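Local coordinates for substrate binding periplasmic protein (PDB 3LOP) that binds leucine between its two lobes and probably serves as the periplasmic substrate-binding component of an amino acid transport system, at residues D5-Q18 and E45-K57. Numbering follows the deposited sequence.
Sequences DISVIQSLPLSGSQ and ETIRLVARDDEQK. With LEU (leucine), chain B; EDO (1,2-ethanediol), chain C.
Asp53 and Ser15 meet where two parallel strands run out into loops: Ser15 OG donates to the syn lone pair of Asp53 OD2 over 2.7 Å. The other oxygen, Asp53 OD1, takes Leu14 N at 2.9 Å and, from the opposite face of the carboxylate, Glu55 N in an Asx turn, so three bonds to the two oxygens hold the carboxylate's rotation. Next to it Asp54 CG sits between backbone N and carbonyl carbon (chi1 56°), which swings OD2 back toward Ser11; Ser11 OG donates to Asp54 OD2 over 2.9 Å from the anti side, tilted out of the carboxylate plane, and Asn64 of helix 58-71 also bonds that hydroxyl. The Pro13 ring packs with CG 3.5 Å from Gln56 CB. Behind these loops, strands 6-12 and 47-53 pair in register from Ile6 with Ile47 to Leu12 with Asp53, their axes 20° apart. With helix 19-38 they form a right-handed beta-alpha-beta crossover in the parallel sheet of one lobe of the periplasmic binding protein fold, 47-53 being its edge strand. Ile47 CD1 lies 3.7 Å from Ile6 CB on the face packed by Phe33 of that helix. On the other face the Arg48 chain, bent at chi3 (66°), turns its guanidinium edge to Ser7, NE and NH2 both gripping OG (2.9 Å from NE), while Val50 CG2 lies over one guanidinium face, offset toward the rim. Gln18, at the N-cap of helix 19-38, sends NE2 almost straight to O of the bound leucine, 2.8 Å away; the ligand is held further by Ala106 and Arg285.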
ATOM      1  N   ASP A   5     -18.653  14.445  16.912  1.00 20.59           N
ATOM      2  CA  ASP A   5     -18.325  13.355  15.947  1.00 19.69           C
ATOM      3  C   ASP A   5     -17.099  12.586  16.416  1.00 17.15           C
ATOM      4  O   ASP A   5     -16.431  12.980  17.370  1.00 18.53           O
ATOM      5  CB  ASP A   5     -18.012  13.933  14.562  1.00 22.65           C
ATOM      6  CG  ASP A   5     -19.063  14.905  14.079  1.00 25.62           C
ATOM      7  OD1 ASP A   5     -20.253  14.528  14.034  1.00 26.46           O
ATOM      8  OD2 ASP A   5     -18.694  16.049  13.734  1.00 27.98           O
ATOM      9  N   ILE A   6     -16.818  11.481  15.735  1.00 13.05           N
ATOM     10  CA  ILE A   6     -15.642  10.670  16.027  1.00 10.49           C
ATOM     11  C   ILE A   6     -14.709  10.981  14.863  1.00  8.22           C
ATOM     12  O   ILE A   6     -15.050  10.732  13.707  1.00  9.29           O
ATOM     13  CB  ILE A   6     -15.970   9.166  16.032  1.00 11.22           C
ATOM     14  CG1 ILE A   6     -16.948   8.854  17.167  1.00 12.45           C
ATOM     15  CG2 ILE A   6     -14.685   8.358  16.185  1.00 11.32           C
ATOM     16  CD1 ILE A   6     -17.413   7.414  17.199  1.00 13.76           C
ATOM     17  N   SER A   7     -13.542  11.535  15.163  1.00  6.28           N
ATOM     18  CA  SER A   7     -12.604  11.903  14.110  1.00  6.29           C
ATOM     19  C   SER A   7     -11.484  10.915  13.848  1.00  4.81           C
ATOM     20  O   SER A   7     -10.995  10.241  14.757  1.00  6.51           O
ATOM     21  CB  SER A   7     -12.001  13.279  14.403  1.00  8.89           C
ATOM     22  OG  SER A   7     -12.990  14.294  14.322  1.00 11.11           O
ATOM     23  N   VAL A   8     -11.096  10.848  12.579  1.00  4.65           N
ATOM     24  CA  VAL A   8     -10.018   9.989  12.108  1.00  5.22           C
ATOM     25  C   VAL A   8      -9.176  10.880  11.201  1.00  5.24           C
ATOM     26  O   VAL A   8      -9.719  11.708  10.467  1.00  4.56           O
ATOM     27  CB  VAL A   8     -10.570   8.795  11.293  1.00  6.22           C
ATOM     28  CG1 VAL A   8      -9.422   7.963  10.735  1.00  8.09           C
ATOM     29  CG2 VAL A   8     -11.464   7.934  12.175  1.00  6.83           C
ATOM     30  N   ILE A   9      -7.857  10.734  11.253  1.00  4.20           N
ATOM     31  CA  ILE A   9      -6.999  11.570  10.416  1.00  4.61           C
ATOM     32  C   ILE A   9      -6.136  10.796   9.427  1.00  4.68           C
ATOM     33  O   ILE A   9      -5.907   9.597   9.577  1.00  4.96           O
ATOM     34  CB  ILE A   9      -6.069  12.464  11.272  1.00  5.24           C
ATOM     35  CG1 ILE A   9      -5.169  11.602  12.158  1.00  5.41           C
ATOM     36  CG2 ILE A   9      -6.903  13.419  12.123  1.00  6.94           C
ATOM     37  CD1 ILE A   9      -4.088  12.398  12.875  1.00  8.00           C
ATOM     38  N   GLN A  10      -5.672  11.508   8.407  1.00  5.51           N
ATOM     39  CA  GLN A  10      -4.810  10.946   7.377  1.00  5.02           C
ATOM     40  C   GLN A  10      -3.797  11.993   6.944  1.00  5.36           C
ATOM     41  O   GLN A  10      -4.139  13.162   6.781  1.00  5.47           O
ATOM     42  CB  GLN A  10      -5.597  10.556   6.120  1.00  6.50           C
ATOM     43  CG  GLN A  10      -6.379   9.264   6.161  1.00  8.45           C
ATOM     44  CD  GLN A  10      -6.919   8.915   4.785  1.00  7.12           C
ATOM     45  OE1 GLN A  10      -7.516   9.756   4.115  1.00  8.03           O
ATOM     46  NE2 GLN A  10      -6.708   7.676   4.356  1.00  8.01           N
ATOM     47  N   SER A  11      -2.549  11.571   6.775  1.00  4.17           N
ATOM     48  CA  SER A  11      -1.509  12.451   6.263  1.00  2.58           C
ATOM     49  C   SER A  11      -0.992  11.646   5.092  1.00  3.52           C
ATOM     50  O   SER A  11      -0.557  10.511   5.263  1.00  3.87           O
ATOM     51  CB  SER A  11      -0.376  12.675   7.268  1.00  2.48           C
ATOM     52  OG  SER A  11       0.603  13.544   6.703  1.00  4.45           O
ATOM     53  N   LEU A  12      -1.075  12.209   3.896  1.00  2.60           N
ATOM     54  CA  LEU A  12      -0.607  11.497   2.724  1.00  3.60           C
ATOM     55  C   LEU A  12      -0.349  12.459   1.576  1.00  3.01           C
ATOM     56  O   LEU A  12      -0.692  13.642   1.652  1.00  2.64           O
ATOM     57  CB  LEU A  12      -1.613  10.404   2.326  1.00  7.02           C
ATOM     58  CG  LEU A  12      -3.093  10.622   2.638  1.00  5.02           C
ATOM     59  CD1 LEU A  12      -3.610  11.815   1.854  1.00  7.28           C
ATOM     60  CD2 LEU A  12      -3.891   9.367   2.300  1.00  7.35           C
ATOM     61  N   PRO A  13       0.278  11.966   0.501  1.00  2.90           N
ATOM     62  CA  PRO A  13       0.594  12.793  -0.668  1.00  4.16           C
ATOM     63  C   PRO A  13      -0.607  13.099  -1.548  1.00  5.17           C
ATOM     64  O   PRO A  13      -1.119  12.216  -2.235  1.00  5.31           O
ATOM     65  CB  PRO A  13       1.641  11.961  -1.413  1.00  3.77           C
ATOM     66  CG  PRO A  13       2.179  11.019  -0.364  1.00  6.20           C
ATOM     67  CD  PRO A  13       0.953  10.662   0.407  1.00  3.73           C
ATOM     68  N   LEU A  14      -1.047  14.353  -1.533  1.00  4.85           N
ATOM     69  CA  LEU A  14      -2.172  14.765  -2.361  1.00  5.27           C
ATOM     70  C   LEU A  14      -1.659  15.576  -3.551  1.00  7.33           C
ATOM     71  O   LEU A  14      -2.408  15.894  -4.472  1.00  8.40           O
ATOM     72  CB  LEU A  14      -3.185  15.558  -1.528  1.00  6.63           C
ATOM     73  CG  LEU A  14      -3.869  14.714  -0.441  1.00  6.83           C
ATOM     74  CD1 LEU A  14      -4.765  15.593   0.414  1.00  7.47           C
ATOM     75  CD2 LEU A  14      -4.680  13.598  -1.087  1.00  6.51           C
ATOM     76  N   SER A  15      -0.368  15.894  -3.522  1.00  6.34           N
ATOM     77  CA  SER A  15       0.286  16.618  -4.607  1.00  7.14           C
ATOM     78  C   SER A  15       1.692  16.038  -4.741  1.00  7.16           C
ATOM     79  O   SER A  15       2.162  15.322  -3.853  1.00  8.00           O
ATOM     80  CB  SER A  15       0.349  18.123  -4.307  1.00  6.66           C
ATOM     81  OG  SER A  15       1.127  18.397  -3.159  1.00  8.67           O
ATOM     82  N   GLY A  16       2.359  16.327  -5.850  1.00  7.37           N
ATOM     83  CA  GLY A  16       3.696  15.798  -6.038  1.00  6.42           C
ATOM     84  C   GLY A  16       3.700  14.452  -6.739  1.00  5.96           C
ATOM     85  O   GLY A  16       2.663  13.973  -7.203  1.00  6.74           O
ATOM     86  N   SER A  17       4.877  13.835  -6.797  1.00  6.14           N
ATOM     87  CA  SER A  17       5.062  12.553  -7.469  1.00  6.89           C
ATOM     88  C   SER A  17       4.174  11.407  -6.994  1.00  6.05           C
ATOM     89  O   SER A  17       3.835  10.512  -7.772  1.00  7.05           O
ATOM     90  CB  SER A  17       6.526  12.126  -7.359  1.00  8.19           C
ATOM     91  OG  SER A  17       6.745  10.907  -8.045  1.00 12.68           O
ATOM     92  N   GLN A  18       3.799  11.437  -5.721  1.00  5.27           N
ATOM     93  CA  GLN A  18       2.968  10.390  -5.136  1.00  5.01           C
ATOM     94  C   GLN A  18       1.492  10.750  -5.025  1.00  5.09           C
ATOM     95  O   GLN A  18       0.723  10.017  -4.406  1.00  5.18           O
ATOM     96  CB  GLN A  18       3.505  10.037  -3.748  1.00  4.01           C
ATOM     97  CG  GLN A  18       4.696   9.103  -3.765  1.00  4.47           C
ATOM     98  CD  GLN A  18       4.283   7.654  -3.925  1.00  5.48           C
ATOM     99  OE1 GLN A  18       3.725   7.257  -4.949  1.00  7.15           O
ATOM    100  NE2 GLN A  18       4.545   6.857  -2.900  1.00  5.52           N
ATOM    101  N   GLU A  45     -23.209   7.645  15.839  1.00 14.28           N
ATOM    102  CA  GLU A  45     -22.261   8.747  15.767  1.00 13.69           C
ATOM    103  C   GLU A  45     -21.686   8.928  14.365  1.00 11.42           C
ATOM    104  O   GLU A  45     -21.442   7.955  13.655  1.00  9.84           O
ATOM    105  CB  GLU A  45     -21.128   8.532  16.775  1.00 16.46           C
ATOM    106  CG  GLU A  45     -21.607   8.410  18.214  1.00 20.82           C
ATOM    107  CD  GLU A  45     -20.466   8.344  19.210  1.00 23.21           C
ATOM    108  OE1 GLU A  45     -19.747   9.355  19.359  1.00 26.17           O
ATOM    109  OE2 GLU A  45     -20.289   7.281  19.842  1.00 25.46           O
ATOM    110  N   THR A  46     -21.489  10.186  13.981  1.00 10.25           N
ATOM    111  CA  THR A  46     -20.942  10.540  12.672  1.00  9.00           C
ATOM    112  C   THR A  46     -19.425  10.432  12.693  1.00  9.33           C
ATOM    113  O   THR A  46     -18.780  10.884  13.637  1.00 10.22           O
ATOM    114  CB  THR A  46     -21.255  12.007  12.285  1.00  9.56           C
ATOM    115  OG1 THR A  46     -22.658  12.244  12.325  1.00 11.90           O
ATOM    116  CG2 THR A  46     -20.779  12.301  10.884  1.00 11.39           C
ATOM    117  N   ILE A  47     -18.857   9.848  11.644  1.00  7.97           N
ATOM    118  CA  ILE A  47     -17.411   9.732  11.552  1.00  8.18           C
ATOM    119  C   ILE A  47     -16.909  10.873  10.677  1.00  7.09           C
ATOM    120  O   ILE A  47     -17.458  11.136   9.609  1.00  8.97           O
ATOM    121  CB  ILE A  47     -16.983   8.394  10.913  1.00 10.97           C
ATOM    122  CG1 ILE A  47     -17.554   7.224  11.717  1.00 14.35           C
ATOM    123  CG2 ILE A  47     -15.458   8.314  10.848  1.00 12.71           C
ATOM    124  CD1 ILE A  47     -17.140   7.208  13.179  1.00 17.20           C
ATOM    125  N   ARG A  48     -15.880  11.569  11.147  1.00  5.62           N
ATOM    126  CA  ARG A  48     -15.305  12.664  10.384  1.00  6.92           C
ATOM    127  C   ARG A  48     -13.867  12.323  10.043  1.00  6.18           C
ATOM    128  O   ARG A  48     -13.057  12.073  10.934  1.00  7.80           O
ATOM    129  CB  ARG A  48     -15.330  13.972  11.182  1.00  7.85           C
ATOM    130  CG  ARG A  48     -14.741  15.144  10.402  1.00 11.69           C
ATOM    131  CD  ARG A  48     -14.626  16.422  11.220  1.00 13.95           C
ATOM    132  NE  ARG A  48     -13.669  16.299  12.315  1.00 16.21           N
ATOM    133  CZ  ARG A  48     -13.063  17.329  12.893  1.00 17.00           C
ATOM    134  NH1 ARG A  48     -13.312  18.564  12.479  1.00 18.87           N
ATOM    135  NH2 ARG A  48     -12.207  17.127  13.886  1.00 16.83           N
ATOM    136  N   LEU A  49     -13.560  12.298   8.752  1.00  4.92           N
ATOM    137  CA  LEU A  49     -12.205  12.015   8.298  1.00  5.22           C
ATOM    138  C   LEU A  49     -11.553  13.326   7.899  1.00  5.29           C
ATOM    139  O   LEU A  49     -12.081  14.059   7.063  1.00  5.99           O
ATOM    140  CB  LEU A  49     -12.218  11.066   7.098  1.00  6.43           C
ATOM    141  CG  LEU A  49     -10.868  10.874   6.395  1.00  6.93           C
ATOM    142  CD1 LEU A  49      -9.861  10.242   7.347  1.00  7.05           C
ATOM    143  CD2 LEU A  49     -11.059   9.995   5.168  1.00  7.06           C
ATOM    144  N   VAL A  50     -10.412  13.622   8.512  1.00  4.70           N
ATOM    145  CA  VAL A  50      -9.671  14.840   8.218  1.00  4.98           C
ATOM    146  C   VAL A  50      -8.359  14.415   7.571  1.00  4.54           C
ATOM    147  O   VAL A  50      -7.623  13.595   8.120  1.00  5.98           O
ATOM    148  CB  VAL A  50      -9.374  15.638   9.508  1.00  6.59           C
ATOM    149  CG1 VAL A  50      -8.694  16.955   9.164  1.00  6.84           C
ATOM    150  CG2 VAL A  50     -10.666  15.895  10.271  1.00  7.62           C
ATOM    151  N   ALA A  51      -8.066  14.967   6.401  1.00  3.93           N
ATOM    152  CA  ALA A  51      -6.842  14.620   5.693  1.00  4.66           C
ATOM    153  C   ALA A  51      -5.961  15.840   5.478  1.00  4.07           C
ATOM    154  O   ALA A  51      -6.442  16.972   5.489  1.00  4.01           O
ATOM    155  CB  ALA A  51      -7.185  13.984   4.347  1.00  6.58           C
ATOM    156  N   ARG A  52      -4.664  15.607   5.302  1.00  4.54           N
ATOM    157  CA  ARG A  52      -3.734  16.700   5.056  1.00  3.40           C
ATOM    158  C   ARG A  52      -2.610  16.222   4.157  1.00  3.30           C
ATOM    159  O   ARG A  52      -2.054  15.138   4.338  1.00  3.48           O
ATOM    160  CB  ARG A  52      -3.162  17.258   6.363  1.00  3.60           C
ATOM    161  CG  ARG A  52      -2.420  18.586   6.181  1.00  5.26           C
ATOM    162  CD  ARG A  52      -2.231  19.300   7.507  1.00  4.87           C
ATOM    163  NE  ARG A  52      -3.521  19.640   8.097  1.00  5.24           N
ATOM    164  CZ  ARG A  52      -3.687  20.051   9.348  1.00  7.31           C
ATOM    165  NH1 ARG A  52      -2.640  20.182  10.148  1.00  7.00           N
ATOM    166  NH2 ARG A  52      -4.905  20.302   9.808  1.00 10.24           N
ATOM    167  N   ASP A  53      -2.299  17.053   3.173  1.00  3.40           N
ATOM    168  CA  ASP A  53      -1.260  16.774   2.197  1.00  3.18           C
ATOM    169  C   ASP A  53       0.126  16.899   2.827  1.00  3.72           C
ATOM    170  O   ASP A  53       0.422  17.904   3.471  1.00  3.88           O
ATOM    171  CB  ASP A  53      -1.421  17.781   1.048  1.00  4.89           C
ATOM    172  CG  ASP A  53      -0.483  17.530  -0.120  1.00  5.99           C
ATOM    173  OD1 ASP A  53       0.227  16.503  -0.150  1.00  5.21           O
ATOM    174  OD2 ASP A  53      -0.473  18.383  -1.031  1.00  6.49           O
ATOM    175  N   ASP A  54       0.961  15.873   2.675  1.00  3.61           N
ATOM    176  CA  ASP A  54       2.322  15.955   3.189  1.00  3.92           C
ATOM    177  C   ASP A  54       3.337  15.922   2.048  1.00  4.74           C
ATOM    178  O   ASP A  54       4.538  16.026   2.285  1.00  4.88           O
ATOM    179  CB  ASP A  54       2.639  14.850   4.220  1.00  3.41           C
ATOM    180  CG  ASP A  54       2.408  13.442   3.697  1.00  5.58           C
ATOM    181  OD1 ASP A  54       2.438  13.216   2.470  1.00  4.75           O
ATOM    182  OD2 ASP A  54       2.224  12.543   4.548  1.00  4.74           O
ATOM    183  N   GLU A  55       2.845  15.799   0.813  1.00  4.96           N
ATOM    184  CA  GLU A  55       3.707  15.770  -0.374  1.00  6.64           C
ATOM    185  C   GLU A  55       4.757  14.667  -0.256  1.00  6.79           C
ATOM    186  O   GLU A  55       5.773  14.681  -0.950  1.00  7.28           O
ATOM    187  CB  GLU A  55       4.405  17.130  -0.539  1.00  7.77           C
ATOM    188  CG  GLU A  55       3.455  18.321  -0.649  1.00 10.28           C
ATOM    189  CD  GLU A  55       4.180  19.659  -0.681  1.00 13.75           C
ATOM    190  OE1 GLU A  55       4.990  19.879  -1.607  1.00 16.54           O
ATOM    191  OE2 GLU A  55       3.938  20.495   0.218  1.00 14.01           O
ATOM    192  N   GLN A  56       4.472  13.697   0.609  1.00  5.96           N
ATOM    193  CA  GLN A  56       5.363  12.580   0.926  1.00  5.82           C
ATOM    194  C   GLN A  56       6.694  13.067   1.500  1.00  6.56           C
ATOM    195  O   GLN A  56       7.689  12.344   1.491  1.00  6.19           O
ATOM    196  CB  GLN A  56       5.627  11.658  -0.274  1.00  6.39           C
ATOM    197  CG  GLN A  56       6.040  10.258   0.218  1.00  6.52           C
ATOM    198  CD  GLN A  56       6.629   9.354  -0.845  1.00  6.45           C
ATOM    199  OE1 GLN A  56       7.449   9.778  -1.664  1.00  9.75           O
ATOM    200  NE2 GLN A  56       6.240   8.090  -0.815  1.00  3.83           N
ATOM    201  N   LYS A  57       6.707  14.300   1.991  1.00  6.38           N
ATOM    202  CA  LYS A  57       7.909  14.847   2.609  1.00  6.30           C
ATOM    203  C   LYS A  57       7.920  14.315   4.037  1.00  5.84           C
ATOM    204  O   LYS A  57       6.980  14.527   4.797  1.00  6.32           O
ATOM    205  CB  LYS A  57       7.868  16.373   2.603  1.00  7.68           C
ATOM    206  CG  LYS A  57       7.964  16.967   1.209  1.00 11.08           C
ATOM    207  CD  LYS A  57       7.896  18.483   1.236  1.00 14.04           C
ATOM    208  CE  LYS A  57       8.059  19.052  -0.166  1.00 17.66           C
ATOM    209  NZ  LYS A  57       8.051  20.536  -0.168  1.00 21.68           N
TER
HETATM  210  N   LEU B 400       3.940   3.583   0.785  1.00  4.82           N
HETATM  211  CA  LEU B 400       4.581   3.821  -0.538  1.00  7.09           C
HETATM  212  C   LEU B 400       3.571   3.618  -1.650  1.00  7.25           C
HETATM  213  O   LEU B 400       3.815   4.152  -2.750  1.00  7.88           O
HETATM  214  CB  LEU B 400       5.738   2.854  -0.716  1.00  3.61           C
HETATM  215  CG  LEU B 400       6.554   2.919   0.570  1.00  7.47           C
HETATM  216  CD1 LEU B 400       7.033   1.588   0.945  1.00  1.00           C
HETATM  217  CD2 LEU B 400       7.675   3.866   0.411  1.00  1.00           C
HETATM  218  OXT LEU B 400       2.557   2.925  -1.404  1.00  8.31           O
HETATM  219  C1  EDO C 401     -16.329  11.066   6.233  1.00 12.55           C
HETATM  220  O1  EDO C 401     -15.535  11.048   5.045  1.00 11.87           O
HETATM  221  C2  EDO C 401     -16.747  12.498   6.547  1.00 11.95           C
HETATM  222  O2  EDO C 401     -15.600  13.248   6.938  1.00 10.28           O
HETATM  223  O   HOH W   1       4.248  13.265  -3.544  1.00  7.12           O